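Serine/threonine-protein kinase Tel1 (Chaetomium thermophilum, PDB 6SKY) probably phosphorylates serine and threonine residues followed by glutamine as a DNA damage sensor kinase that activates checkpoint signalling. Local coordinates at residues D2247-I2252 against K2269-P2274. Numbering follows the deposited sequence.
Sequences DLLSKI and KKYLEP
Leu2249 and Tyr2271 mark the place where the helical segments 2247-2252 and 2269-2274 meet, their CA atoms 5.4 Å apart. The two axes approach to 8.0 Å and run obliquely, nearer antiparallel than parallel, with 138° between their N-to-C directions. The second segment is irregular here: a wider pi-type turn spans 2269-2272, and a kink follows where Pro2274 has no N-H to return to the preceding turn. No hydrogen bond joins the segments; apolar side chains carry the contact, and the backbone O of Leu2249 lies 3.7 Å from CB of Tyr2271. Ile2252 puts its CG2 methyl over one face of the Tyr2271 ring, 3.9 Å from the centroid and 24° off the ring normal, a CH-pi contact displaced toward the CE1 and CZ rim. The branch reaches the ring because CG2 stands anti to the backbone N, leaving CG1 beside that nitrogen (chi1 -57°). On the opposite ring face lies CB of Lys2270, so the tyrosine is held between a neighbour in its own helix and a methyl from across the contact. Leu2249 divides its two methyls: CD2 comes up at the ring edge near CD1 of Tyr2271, while CD1 packs 3.7 Å from CB of Pro2274, the two side chains crossing at about a right angle. With an alanine at Tyr2271, Ile2252 CG2 and Leu2249 CD2 are likely to lose their aromatic partner, and a gap to open between the helices. Both segments belong to the FAT region, on consecutive helices 2245-2259 and 2264-2279, which pack as a helical hairpin, consistent with an alpha solenoid. Helix 2220-2232 packs on the first through Leu2248 and Ile2252 against Leu2227, and its Gln2228 makes a weak hydrogen bond to Tyr2271 OH; helix 2286-2303 receives Leu2272 on Phe2295 and Phe2298.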
loop_
_atom_site.group_PDB
_atom_site.type_symbol
_atom_site.label_atom_id
_atom_site.label_comp_id
_atom_site.label_asym_id
_atom_site.label_seq_id
_atom_site.Cartn_x
_atom_site.Cartn_y
_atom_site.Cartn_z
ATOM N N ASP A 2247 -21.222 20.848 -9.104
ATOM C CA ASP A 2247 -20.662 19.586 -8.645
ATOM C C ASP A 2247 -19.236 19.406 -9.135
ATOM O O ASP A 2247 -18.406 18.852 -8.413
ATOM C CB ASP A 2247 -21.544 18.418 -9.075
ATOM C CG ASP A 2247 -21.310 17.993 -10.499
ATOM O OD1 ASP A 2247 -20.344 17.250 -10.759
ATOM O OD2 ASP A 2247 -22.112 18.386 -11.367
ATOM N N LEU A 2248 -18.917 19.907 -10.325
ATOM C CA LEU A 2248 -17.532 19.915 -10.774
ATOM C C LEU A 2248 -16.671 20.790 -9.877
ATOM O O LEU A 2248 -15.570 20.397 -9.478
ATOM C CB LEU A 2248 -17.458 20.391 -12.221
ATOM C CG LEU A 2248 -16.071 20.621 -12.810
ATOM C CD1 LEU A 2248 -15.273 19.359 -12.810
ATOM C CD2 LEU A 2248 -16.193 21.158 -14.197
ATOM N N LEU A 2249 -17.158 21.984 -9.544
ATOM C CA LEU A 2249 -16.377 22.884 -8.706
ATOM C C LEU A 2249 -16.172 22.313 -7.316
ATOM O O LEU A 2249 -15.081 22.422 -6.751
ATOM C CB LEU A 2249 -17.049 24.244 -8.621
ATOM C CG LEU A 2249 -16.809 25.163 -9.805
ATOM C CD1 LEU A 2249 -17.479 26.470 -9.556
ATOM C CD2 LEU A 2249 -15.343 25.364 -10.011
ATOM N N SER A 2250 -17.199 21.692 -6.742
ATOM C CA SER A 2250 -17.037 21.134 -5.410
ATOM C C SER A 2250 -16.171 19.882 -5.429
ATOM O O SER A 2250 -15.467 19.608 -4.456
ATOM C CB SER A 2250 -18.397 20.848 -4.794
ATOM O OG SER A 2250 -19.043 19.797 -5.465
ATOM N N LYS A 2251 -16.170 19.135 -6.529
ATOM C CA LYS A 2251 -15.243 18.019 -6.661
ATOM C C LYS A 2251 -13.800 18.498 -6.715
ATOM O O LYS A 2251 -12.923 17.926 -6.055
ATOM C CB LYS A 2251 -15.591 17.225 -7.908
ATOM C CG LYS A 2251 -14.994 15.864 -7.983
ATOM C CD LYS A 2251 -15.401 15.235 -9.276
ATOM C CE LYS A 2251 -14.992 13.798 -9.338
ATOM N NZ LYS A 2251 -15.737 12.992 -8.349
ATOM N N ILE A 2252 -13.531 19.547 -7.494
ATOM C CA ILE A 2252 -12.190 20.120 -7.516
ATOM C C ILE A 2252 -11.801 20.616 -6.136
ATOM O O ILE A 2252 -10.670 20.418 -5.692
ATOM C CB ILE A 2252 -12.083 21.254 -8.550
ATOM C CG1 ILE A 2252 -12.464 20.784 -9.940
ATOM C CG2 ILE A 2252 -10.682 21.764 -8.596
ATOM C CD1 ILE A 2252 -12.489 21.885 -10.923
ATOM N N LYS A 2269 -12.150 30.563 -1.845
ATOM C CA LYS A 2269 -12.356 31.676 -2.758
ATOM C C LYS A 2269 -12.545 31.218 -4.196
ATOM O O LYS A 2269 -13.281 31.860 -4.950
ATOM C CB LYS A 2269 -11.172 32.628 -2.653
ATOM C CG LYS A 2269 -11.210 33.826 -3.558
ATOM C CD LYS A 2269 -9.862 34.520 -3.531
ATOM C CE LYS A 2269 -9.882 35.829 -4.300
ATOM N NZ LYS A 2269 -8.588 36.554 -4.165
ATOM N N LYS A 2270 -11.915 30.116 -4.590
ATOM C CA LYS A 2270 -11.937 29.664 -5.971
ATOM C C LYS A 2270 -12.917 28.538 -6.244
ATOM O O LYS A 2270 -13.341 28.385 -7.391
ATOM C CB LYS A 2270 -10.548 29.194 -6.396
ATOM C CG LYS A 2270 -9.510 30.268 -6.387
ATOM C CD LYS A 2270 -8.133 29.684 -6.551
ATOM C CE LYS A 2270 -8.002 28.978 -7.869
ATOM N NZ LYS A 2270 -6.630 28.450 -8.059
ATOM N N TYR A 2271 -13.278 27.749 -5.255
ATOM C CA TYR A 2271 -14.040 26.548 -5.561
ATOM C C TYR A 2271 -15.333 26.422 -4.783
ATOM O O TYR A 2271 -16.304 25.901 -5.320
ATOM C CB TYR A 2271 -13.183 25.313 -5.319
ATOM C CG TYR A 2271 -11.937 25.299 -6.147
ATOM C CD1 TYR A 2271 -12.007 25.339 -7.524
ATOM C CD2 TYR A 2271 -10.693 25.256 -5.559
ATOM C CE1 TYR A 2271 -10.882 25.339 -8.283
ATOM C CE2 TYR A 2271 -9.564 25.253 -6.312
ATOM C CZ TYR A 2271 -9.665 25.294 -7.673
ATOM O OH TYR A 2271 -8.534 25.289 -8.436
ATOM N N LEU A 2272 -15.376 26.873 -3.539
ATOM C CA LEU A 2272 -16.559 26.622 -2.730
ATOM C C LEU A 2272 -17.591 27.734 -2.838
ATOM O O LEU A 2272 -18.787 27.460 -2.991
ATOM C CB LEU A 2272 -16.153 26.408 -1.277
ATOM C CG LEU A 2272 -15.249 25.201 -1.049
ATOM C CD1 LEU A 2272 -14.964 25.048 0.399
ATOM C CD2 LEU A 2272 -15.879 23.943 -1.577
ATOM N N GLU A 2273 -17.166 28.978 -2.783
ATOM C CA GLU A 2273 -18.112 30.072 -2.936
ATOM C C GLU A 2273 -18.585 30.196 -4.381
ATOM O O GLU A 2273 -19.765 30.486 -4.611
ATOM C CB GLU A 2273 -17.498 31.375 -2.446
ATOM C CG GLU A 2273 -17.252 31.383 -0.964
ATOM C CD GLU A 2273 -16.491 32.603 -0.514
ATOM O OE1 GLU A 2273 -16.215 33.479 -1.360
ATOM O OE2 GLU A 2273 -16.166 32.687 0.688
ATOM N N PRO A 2274 -17.720 29.995 -5.382
ATOM C CA PRO A 2274 -18.247 29.828 -6.740
ATOM C C PRO A 2274 -19.266 28.716 -6.869
ATOM O O PRO A 2274 -20.211 28.861 -7.641
ATOM C CB PRO A 2274 -16.986 29.543 -7.553
ATOM C CG PRO A 2274 -15.974 30.310 -6.881
ATOM C CD PRO A 2274 -16.266 30.215 -5.420
#